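Local coordinates for mitochondrial dynamics protein MID49 (Mus musculus, PDB 4WOY), which recruits the fission mediator dynamin-related protein 1 to the mitochondrial surface, regulates its GTPase activity and is required for mitochondrial fission, at residues A[65-75]-A[172-182]; A[28-36]-A[50-58]. The protein carries 1 engineered substitution. One frame throughout, in Å; residues are numbered along the deposited sequence.

Contact 1 (A[65-75]-A[172-182])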
loop_
_atom_site.group_PDB
_atom_site.type_symbol
_atom_site.label_atom_id
_atom_site.label_comp_id
_atom_site.label_asym_id
_atom_site.label_seq_id
_atom_site.Cartn_x
_atom_site.Cartn_y
_atom_site.Cartn_z
ATOM N N THR A 65 9.446 6.777 -6.605
ATOM C CA THR A 65 8.244 6.210 -7.200
ATOM C C THR A 65 8.402 4.721 -7.471
ATOM O O THR A 65 7.769 4.190 -8.378
ATOM C CB THR A 65 7.880 6.932 -8.525
ATOM O OG1 THR A 65 9.039 6.997 -9.374
ATOM C CG2 THR A 65 7.422 8.339 -8.246
ATOM N N ALA A 66 9.257 4.060 -6.691
ATOM C CA ALA A 66 9.462 2.614 -6.816
ATOM C C ALA A 66 8.154 1.901 -6.576
ATOM O O ALA A 66 7.791 0.991 -7.317
ATOM C CB ALA A 66 10.511 2.126 -5.834
ATOM N N GLU A 67 7.447 2.342 -5.537
ATOM C CA GLU A 67 6.123 1.835 -5.212
ATOM C C GLU A 67 5.045 2.715 -5.829
ATOM O O GLU A 67 5.317 3.835 -6.299
ATOM C CB GLU A 67 5.911 1.801 -3.699
ATOM C CG GLU A 67 6.990 1.103 -2.936
ATOM C CD GLU A 67 7.004 -0.371 -3.208
ATOM O OE1 GLU A 67 5.910 -0.942 -3.418
ATOM O OE2 GLU A 67 8.104 -0.963 -3.178
ATOM N N HIS A 68 3.816 2.215 -5.794
ATOM C CA HIS A 68 2.660 3.013 -6.175
ATOM C C HIS A 68 2.593 4.265 -5.323
ATOM O O HIS A 68 3.126 4.315 -4.207
ATOM C CB HIS A 68 1.352 2.234 -5.998
ATOM C CG HIS A 68 1.161 1.152 -7.003
ATOM N ND1 HIS A 68 2.034 0.939 -8.043
ATOM C CD2 HIS A 68 0.187 0.212 -7.129
ATOM C CE1 HIS A 68 1.620 -0.086 -8.769
ATOM N NE2 HIS A 68 0.497 -0.535 -8.234
ATOM N N VAL A 69 1.950 5.281 -5.870
ATOM C CA VAL A 69 1.638 6.478 -5.135
ATOM C C VAL A 69 0.149 6.395 -4.777
ATOM O O VAL A 69 -0.716 6.264 -5.663
ATOM C CB VAL A 69 1.961 7.724 -5.949
ATOM C CG1 VAL A 69 1.602 9.002 -5.169
ATOM C CG2 VAL A 69 3.426 7.684 -6.381
ATOM N N ARG A 70 -0.145 6.420 -3.480
ATOM C CA ARG A 70 -1.529 6.300 -3.037
ATOM C C ARG A 70 -2.291 7.607 -3.248
ATOM O O ARG A 70 -1.804 8.696 -2.926
ATOM C CB ARG A 70 -1.591 5.856 -1.571
ATOM C CG ARG A 70 -0.372 5.059 -1.156
ATOM C CD ARG A 70 -0.653 3.951 -0.146
ATOM N NE ARG A 70 -1.487 4.382 0.961
ATOM C CZ ARG A 70 -2.109 3.538 1.776
ATOM N NH1 ARG A 70 -1.974 2.224 1.618
ATOM N NH2 ARG A 70 -2.868 4.008 2.750
ATOM N N LEU A 71 -3.463 7.487 -3.857
ATOM C CA LEU A 71 -4.388 8.593 -3.965
ATOM C C LEU A 71 -5.637 8.191 -3.165
ATOM O O LEU A 71 -6.468 7.380 -3.617
ATOM C CB LEU A 71 -4.696 8.891 -5.425
ATOM C CG LEU A 71 -5.291 10.260 -5.699
ATOM C CD1 LEU A 71 -4.384 11.304 -5.080
ATOM C CD2 LEU A 71 -5.439 10.500 -7.191
ATOM N N LEU A 72 -5.728 8.738 -1.953
ATOM C CA LEU A 72 -6.782 8.389 -1.011
ATOM C C LEU A 72 -8.003 9.249 -1.260
ATOM O O LEU A 72 -7.888 10.467 -1.309
ATOM C CB LEU A 72 -6.320 8.585 0.426
ATOM C CG LEU A 72 -5.110 7.815 0.930
ATOM C CD1 LEU A 72 -5.063 7.842 2.452
ATOM C CD2 LEU A 72 -5.117 6.394 0.396
ATOM N N ALA A 73 -9.154 8.602 -1.453
ATOM C CA ALA A 73 -10.448 9.273 -1.559
ATOM C C ALA A 73 -11.342 8.814 -0.389
ATOM O O ALA A 73 -11.964 7.752 -0.455
ATOM C CB ALA A 73 -11.111 8.987 -2.921
ATOM N N PRO A 74 -11.357 9.591 0.708
ATOM C CA PRO A 74 -12.096 9.164 1.909
ATOM C C PRO A 74 -13.601 9.335 1.796
ATOM O O PRO A 74 -14.086 10.399 1.443
ATOM C CB PRO A 74 -11.524 10.057 3.016
ATOM C CG PRO A 74 -10.981 11.267 2.300
ATOM C CD PRO A 74 -10.520 10.784 0.951
ATOM N N LEU A 75 -14.329 8.264 2.088
ATOM C CA LEU A 75 -15.774 8.336 2.193
ATOM C C LEU A 75 -16.110 9.019 3.501
ATOM O O LEU A 75 -15.451 8.754 4.516
ATOM C CB LEU A 75 -16.394 6.941 2.152
ATOM C CG LEU A 75 -16.525 6.239 0.803
ATOM C CD1 LEU A 75 -15.189 5.636 0.355
ATOM C CD2 LEU A 75 -17.640 5.198 0.896
ATOM N N LEU A 172 11.067 10.158 -15.572
ATOM C CA LEU A 172 10.153 9.715 -14.517
ATOM C C LEU A 172 9.012 8.925 -15.098
ATOM O O LEU A 172 8.607 9.189 -16.190
ATOM C CB LEU A 172 9.597 10.901 -13.754
ATOM C CG LEU A 172 9.326 10.484 -12.334
ATOM C CD1 LEU A 172 10.645 10.423 -11.590
ATOM C CD2 LEU A 172 8.339 11.470 -11.709
ATOM N N GLU A 173 8.537 7.927 -14.370
ATOM C CA GLU A 173 7.326 7.179 -14.692
ATOM C C GLU A 173 6.708 6.813 -13.381
ATOM O O GLU A 173 7.455 6.430 -12.489
ATOM C CB GLU A 173 7.641 5.907 -15.465
ATOM C CG GLU A 173 7.818 6.066 -16.941
ATOM C CD GLU A 173 8.335 4.789 -17.587
ATOM O OE1 GLU A 173 8.890 3.940 -16.857
ATOM O OE2 GLU A 173 8.220 4.643 -18.822
ATOM N N PHE A 174 5.386 6.875 -13.233
ATOM C CA PHE A 174 4.801 6.229 -12.056
ATOM C C PHE A 174 3.304 5.941 -12.087
ATOM O O PHE A 174 2.584 6.341 -12.996
ATOM C CB PHE A 174 5.111 7.029 -10.793
ATOM C CG PHE A 174 4.482 8.372 -10.748
ATOM C CD1 PHE A 174 5.118 9.464 -11.301
ATOM C CD2 PHE A 174 3.263 8.555 -10.120
ATOM C CE1 PHE A 174 4.557 10.713 -11.241
ATOM C CE2 PHE A 174 2.682 9.809 -10.067
ATOM C CZ PHE A 174 3.340 10.887 -10.620
ATOM N N THR A 175 2.856 5.237 -11.051
ATOM C CA THR A 175 1.496 4.764 -10.955
ATOM C C THR A 175 0.752 5.352 -9.762
ATOM O O THR A 175 1.281 5.408 -8.662
ATOM C CB THR A 175 1.482 3.255 -10.848
ATOM O OG1 THR A 175 2.176 2.712 -11.972
ATOM C CG2 THR A 175 0.055 2.728 -10.834
ATOM N N LEU A 176 -0.474 5.808 -9.996
ATOM C CA LEU A 176 -1.332 6.256 -8.920
ATOM C C LEU A 176 -2.351 5.157 -8.618
ATOM O O LEU A 176 -3.005 4.626 -9.527
ATOM C CB LEU A 176 -2.048 7.558 -9.278
ATOM C CG LEU A 176 -1.233 8.855 -9.236
ATOM C CD1 LEU A 176 -1.928 9.926 -10.068
ATOM C CD2 LEU A 176 -1.017 9.362 -7.816
ATOM N N ALA A 177 -2.450 4.773 -7.353
ATOM C CA ALA A 177 -3.512 3.850 -6.957
ATOM C C ALA A 177 -4.638 4.667 -6.358
ATOM O O ALA A 177 -4.471 5.284 -5.295
ATOM C CB ALA A 177 -3.008 2.798 -5.970
ATOM N N VAL A 178 -5.777 4.708 -7.042
ATOM C CA VAL A 178 -6.911 5.464 -6.530
ATOM C C VAL A 178 -7.619 4.612 -5.496
ATOM O O VAL A 178 -8.178 3.563 -5.828
ATOM C CB VAL A 178 -7.890 5.856 -7.625
ATOM C CG1 VAL A 178 -8.993 6.700 -7.038
ATOM C CG2 VAL A 178 -7.168 6.596 -8.738
ATOM N N LEU A 179 -7.566 5.054 -4.238
ATOM C CA LEU A 179 -8.080 4.254 -3.135
ATOM C C LEU A 179 -9.235 4.917 -2.419
ATOM O O LEU A 179 -9.042 5.910 -1.707
ATOM C CB LEU A 179 -6.971 3.966 -2.130
ATOM C CG LEU A 179 -5.732 3.268 -2.678
ATOM C CD1 LEU A 179 -4.586 3.425 -1.685
ATOM C CD2 LEU A 179 -6.014 1.778 -2.960
ATOM N N MET A 180 -10.433 4.354 -2.582
ATOM C CA MET A 180 -11.582 4.809 -1.771
ATOM C C MET A 180 -11.467 4.184 -0.381
ATOM O O MET A 180 -11.339 2.968 -0.254
ATOM C CB MET A 180 -12.924 4.447 -2.422
ATOM C CG MET A 180 -13.294 5.332 -3.632
ATOM S SD MET A 180 -14.748 4.778 -4.539
ATOM C CE MET A 180 -14.268 3.131 -5.059
ATOM N N VAL A 181 -11.469 5.004 0.658
ATOM C CA VAL A 181 -11.132 4.501 1.974
ATOM C C VAL A 181 -12.137 4.920 3.039
ATOM O O VAL A 181 -12.803 5.960 2.902
ATOM C CB VAL A 181 -9.707 4.943 2.377
ATOM C CG1 VAL A 181 -8.684 4.477 1.329
ATOM C CG2 VAL A 181 -9.621 6.455 2.540
ATOM N N VAL A 182 -12.289 4.066 4.062
ATOM C CA VAL A 182 -13.046 4.410 5.280
ATOM C C VAL A 182 -12.098 4.222 6.496
ATOM O O VAL A 182 -11.135 3.424 6.413
ATOM C CB VAL A 182 -14.346 3.554 5.433
ATOM C CG1 VAL A 182 -15.204 3.615 4.176
ATOM C CG2 VAL A 182 -14.027 2.143 5.726
HETATM O O HOH W 1 4.751 4.246 -9.234
#

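Contact 2 (A[28-36]-A[50-58])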
loop_
_atom_site.group_PDB
_atom_site.type_symbol
_atom_site.label_atom_id
_atom_site.label_comp_id
_atom_site.label_asym_id
_atom_site.label_seq_id
_atom_site.Cartn_x
_atom_site.Cartn_y
_atom_site.Cartn_z
ATOM N N ALA A 28 1.593 14.224 -9.090
ATOM C CA ALA A 28 0.609 13.498 -8.296
ATOM C C ALA A 28 -0.307 14.441 -7.508
ATOM O O ALA A 28 -1.502 14.191 -7.371
ATOM C CB ALA A 28 1.320 12.520 -7.327
ATOM N N GLY A 29 0.260 15.519 -6.983
ATOM C CA GLY A 29 -0.513 16.505 -6.265
ATOM C C GLY A 29 -1.474 17.177 -7.210
ATOM O O GLY A 29 -2.644 17.390 -6.878
ATOM N N ASP A 30 -0.986 17.502 -8.406
ATOM C CA ASP A 30 -1.806 18.215 -9.391
ATOM C C ASP A 30 -2.887 17.345 -10.016
ATOM O O ASP A 30 -3.998 17.811 -10.256
ATOM C CB ASP A 30 -0.928 18.805 -10.478
ATOM C CG ASP A 30 -0.145 19.994 -9.992
ATOM O OD1 ASP A 30 -0.704 20.794 -9.216
ATOM O OD2 ASP A 30 1.028 20.129 -10.382
ATOM N N ILE A 31 -2.559 16.086 -10.278
ATOM C CA ILE A 31 -3.542 15.132 -10.762
ATOM C C ILE A 31 -4.670 14.965 -9.740
ATOM O O ILE A 31 -5.837 14.865 -10.109
ATOM C CB ILE A 31 -2.897 13.770 -11.043
ATOM C CG1 ILE A 31 -1.846 13.919 -12.147
ATOM C CG2 ILE A 31 -3.954 12.748 -11.427
ATOM C CD1 ILE A 31 -1.072 12.674 -12.449
ATOM N N ALA A 32 -4.327 14.981 -8.458
ATOM C CA ALA A 32 -5.338 14.823 -7.416
ATOM C C ALA A 32 -6.366 15.951 -7.432
ATOM O O ALA A 32 -7.567 15.702 -7.351
ATOM C CB ALA A 32 -4.679 14.740 -6.044
ATOM N N LEU A 33 -5.894 17.184 -7.578
ATOM C CA LEU A 33 -6.781 18.333 -7.566
ATOM C C LEU A 33 -7.712 18.375 -8.764
ATOM O O LEU A 33 -8.855 18.801 -8.627
ATOM C CB LEU A 33 -5.970 19.624 -7.508
ATOM C CG LEU A 33 -5.134 19.815 -6.249
ATOM C CD1 LEU A 33 -4.457 21.161 -6.299
ATOM C CD2 LEU A 33 -6.018 19.704 -5.029
ATOM N N GLU A 34 -7.215 17.969 -9.933
ATOM C CA GLU A 34 -8.036 17.835 -11.148
ATOM C C GLU A 34 -9.070 16.714 -11.015
ATOM O O GLU A 34 -10.251 16.894 -11.295
ATOM C CB GLU A 34 -7.148 17.578 -12.374
ATOM C CG GLU A 34 -6.499 18.821 -12.939
ATOM C CD GLU A 34 -7.525 19.880 -13.278
ATOM O OE1 GLU A 34 -8.476 19.564 -14.015
ATOM O OE2 GLU A 34 -7.395 21.026 -12.813
ATOM N N LEU A 35 -8.618 15.560 -10.556
ATOM C CA LEU A 35 -9.501 14.439 -10.316
ATOM C C LEU A 35 -10.541 14.767 -9.246
ATOM O O LEU A 35 -11.707 14.356 -9.351
ATOM C CB LEU A 35 -8.686 13.227 -9.883
ATOM C CG LEU A 35 -9.447 11.913 -9.731
ATOM C CD1 LEU A 35 -10.308 11.648 -10.949
ATOM C CD2 LEU A 35 -8.465 10.782 -9.522
ATOM N N GLN A 36 -10.126 15.504 -8.217
ATOM C CA GLN A 36 -11.057 15.915 -7.175
ATOM C C GLN A 36 -12.108 16.868 -7.741
ATOM O O GLN A 36 -13.294 16.806 -7.391
ATOM C CB GLN A 36 -10.347 16.586 -6.019
ATOM C CG GLN A 36 -11.282 16.822 -4.855
ATOM C CD GLN A 36 -10.635 17.641 -3.786
ATOM O OE1 GLN A 36 -9.501 17.373 -3.390
ATOM N NE2 GLN A 36 -11.348 18.650 -3.299
ATOM N N ALA A 50 -11.458 15.430 0.539
ATOM C CA ALA A 50 -10.415 15.808 -0.407
ATOM C C ALA A 50 -9.471 14.644 -0.702
ATOM O O ALA A 50 -9.103 13.882 0.192
ATOM C CB ALA A 50 -9.623 17.016 0.142
ATOM N N LEU A 51 -9.075 14.513 -1.960
ATOM C CA LEU A 51 -8.135 13.475 -2.340
ATOM C C LEU A 51 -6.782 13.760 -1.694
ATOM O O LEU A 51 -6.284 14.868 -1.753
ATOM C CB LEU A 51 -7.989 13.393 -3.866
ATOM C CG LEU A 51 -9.214 13.157 -4.758
ATOM C CD1 LEU A 51 -8.796 12.662 -6.135
ATOM C CD2 LEU A 51 -10.186 12.173 -4.124
ATOM N N VAL A 52 -6.204 12.747 -1.065
ATOM C CA VAL A 52 -4.904 12.865 -0.418
ATOM C C VAL A 52 -3.878 11.939 -1.060
ATOM O O VAL A 52 -4.035 10.716 -1.032
ATOM C CB VAL A 52 -4.972 12.531 1.090
ATOM C CG1 VAL A 52 -3.591 12.616 1.716
ATOM C CG2 VAL A 52 -5.977 13.430 1.804
ATOM N N PRO A 53 -2.845 12.522 -1.679
ATOM C CA PRO A 53 -1.734 11.725 -2.186
ATOM C C PRO A 53 -0.828 11.296 -1.044
ATOM O O PRO A 53 -0.655 12.037 -0.072
ATOM C CB PRO A 53 -1.025 12.682 -3.153
ATOM C CG PRO A 53 -1.327 14.036 -2.621
ATOM C CD PRO A 53 -2.739 13.937 -2.075
ATOM N N GLY A 54 -0.288 10.086 -1.149
ATOM C CA GLY A 54 0.533 9.528 -0.094
ATOM C C GLY A 54 1.260 8.289 -0.568
ATOM O O GLY A 54 1.263 7.979 -1.765
ATOM N N GLY A 55 1.856 7.571 0.385
ATOM C CA GLY A 55 2.677 6.414 0.096
ATOM C C GLY A 55 4.149 6.710 0.341
ATOM O O GLY A 55 4.504 7.800 0.808
ATOM N N PRO A 56 5.015 5.728 0.040
ATOM C CA PRO A 56 6.456 5.815 0.291
ATOM C C PRO A 56 7.108 7.023 -0.378
ATOM O O PRO A 56 8.144 7.506 0.109
ATOM C CB PRO A 56 6.991 4.510 -0.302
ATOM C CG PRO A 56 5.840 3.551 -0.161
ATOM C CD PRO A 56 4.623 4.396 -0.462
ATOM N N LEU A 57 6.532 7.503 -1.475
ATOM C CA LEU A 57 7.071 8.707 -2.110
ATOM C C LEU A 57 7.007 9.903 -1.154
ATOM O O LEU A 57 7.947 10.689 -1.063
ATOM C CB LEU A 57 6.312 9.043 -3.392
ATOM C CG LEU A 57 6.563 10.477 -3.867
ATOM C CD1 LEU A 57 8.011 10.648 -4.345
ATOM C CD2 LEU A 57 5.568 10.886 -4.951
ATOM N N TYR A 58 5.890 10.010 -0.436
ATOM C CA TYR A 58 5.661 11.106 0.506
ATOM C C TYR A 58 6.216 10.871 1.898
ATOM O O TYR A 58 6.569 11.820 2.578
ATOM C CB TYR A 58 4.154 11.406 0.626
ATOM C CG TYR A 58 3.574 12.067 -0.602
ATOM C CD1 TYR A 58 3.184 11.315 -1.705
ATOM C CD2 TYR A 58 3.450 13.442 -0.674
ATOM C CE1 TYR A 58 2.668 11.916 -2.849
ATOM C CE2 TYR A 58 2.942 14.060 -1.817
ATOM C CZ TYR A 58 2.551 13.287 -2.898
ATOM O OH TYR A 58 2.045 13.893 -4.026
#

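Contact 1 (A[65-75]-A[172-182])
Leu72 and Leu179 mesh on one face of a parallel strand pair, where Leu72 CD2 crosses to Leu179 CD1 at 3.7 Å and drops into the dip between Leu179 and Val181. Arg70 extends this ridge: its CB lies 3.9 Å from Leu179 CD1, and the same methyl sits over one face of the guanidinium, off-centre. Farther along, Pro74 CB rests against Val181 CG2. At the start of this same side, next to Ala177, Thr175 puts its CG2 over the His68 ring, 4.0 Å from the centroid, a CH-pi contact.

On the reverse face, Val69 straddles two neighbours. With chi1 at 179°, its CG1 runs forward to Leu176 CD2 (3.7 Å), while CG2 turns back to Phe174 CD2 (3.8 Å). Thr65 closes that end by setting its CB 3.6 Å from Phe174 CB, the two side chains crossing at about a right angle. At the far end Leu75 CD1 slips in beside Met180 CB.

Seven backbone hydrogen bonds zip the strands from Val69 to Leu75, and a water bridges Glu67 O to Thr175 N where the ladder has not yet begun.

The pair lies in the central mixed sheet of the nucleotidyltransferase-like region. Strand 52-54 flanks 69-74, while 162-166 and 191-193 pair with 173-182; Arg70 reaches Asp208 in a salt bridge. Helix 18-42 lies against the Leu71 face, and Leu191 touches Arg70 and Leu72 on the other.

Contact 2 (A[28-36]-A[50-58])
Gln36 and Leu51 meet through two different torsions. The glutamine swings CG anti to its own N (chi1 -171°) and stays extended beyond it, carrying the amide off the helix to Ala50, while Leu51 turns CG back beside its N (chi1 -57°), which brings its branch in against the helix. Gln36 grips from two points. Its CB presses on Leu51 CG at 3.8 Å, and its OE1 accepts a hydrogen bond from Leu51 N at 3.2 Å. That bond is bent, 145° at the hydrogen, and the donor stands above the amide carbonyl plane. The same oxygen lies 3.5 Å from Ala50 CA, so the amide end lies against the backbone just ahead of strand 52-54.

Leu51 CD1 is the bump that fills the dip between Ala32 and Leu35. It points in over the helix surface, 3.7 Å from Leu35 CG, the two leucines crossing at about a right angle, and 3.5 Å from Ala32 O, which already takes the helical bond from Gln36 N. Ala32 supplies a low floor, its CB 4.2 Å from Leu51 CB.

This is the long helix of a nucleotidyltransferase-like fold lying along the first strand of the central sheet. The Gly54-Gly55 pair at the end of the strand is consistent with the glycine-rich turn of that superfamily, and at Gly55 the backbone angles themselves call for a residue without a CB.

One turn back, the small residues let the other segment come close. Pro53 CG approaches Gly29 CA to 4.5 Å, and Tyr58 brings its OH to 3.6 Å from Ala28 CB. Beneath the tyrosine, Pro53 O lies over the centre of one ring face, and Tyr58 N bonds back to Gly55 O. Lys25, a turn earlier on the helix, also touches Tyr58.

In the fold
Contact 2 closes before contact 1 opens along the chain, yet their centres lie only about 7 Å apart. They share a sheet: strand 52-54 pairs antiparallel with 69-74, probably through Arg70 N to Gly54 O and Leu72 N to Val52 O, and 69-74 in turn runs parallel to 173-182. Leu51 CD2 also packs on Ala73 CB. The helix of contact 2 runs along this sheet and touches all three strands, with Ala32 and Leu35 on Leu71 and Ala28 on Phe174 and Leu176. Together they form part of the hydrophobic core of the nucleotidyltransferase-like region in what is predicted to be the cytoplasmic part of the receptor.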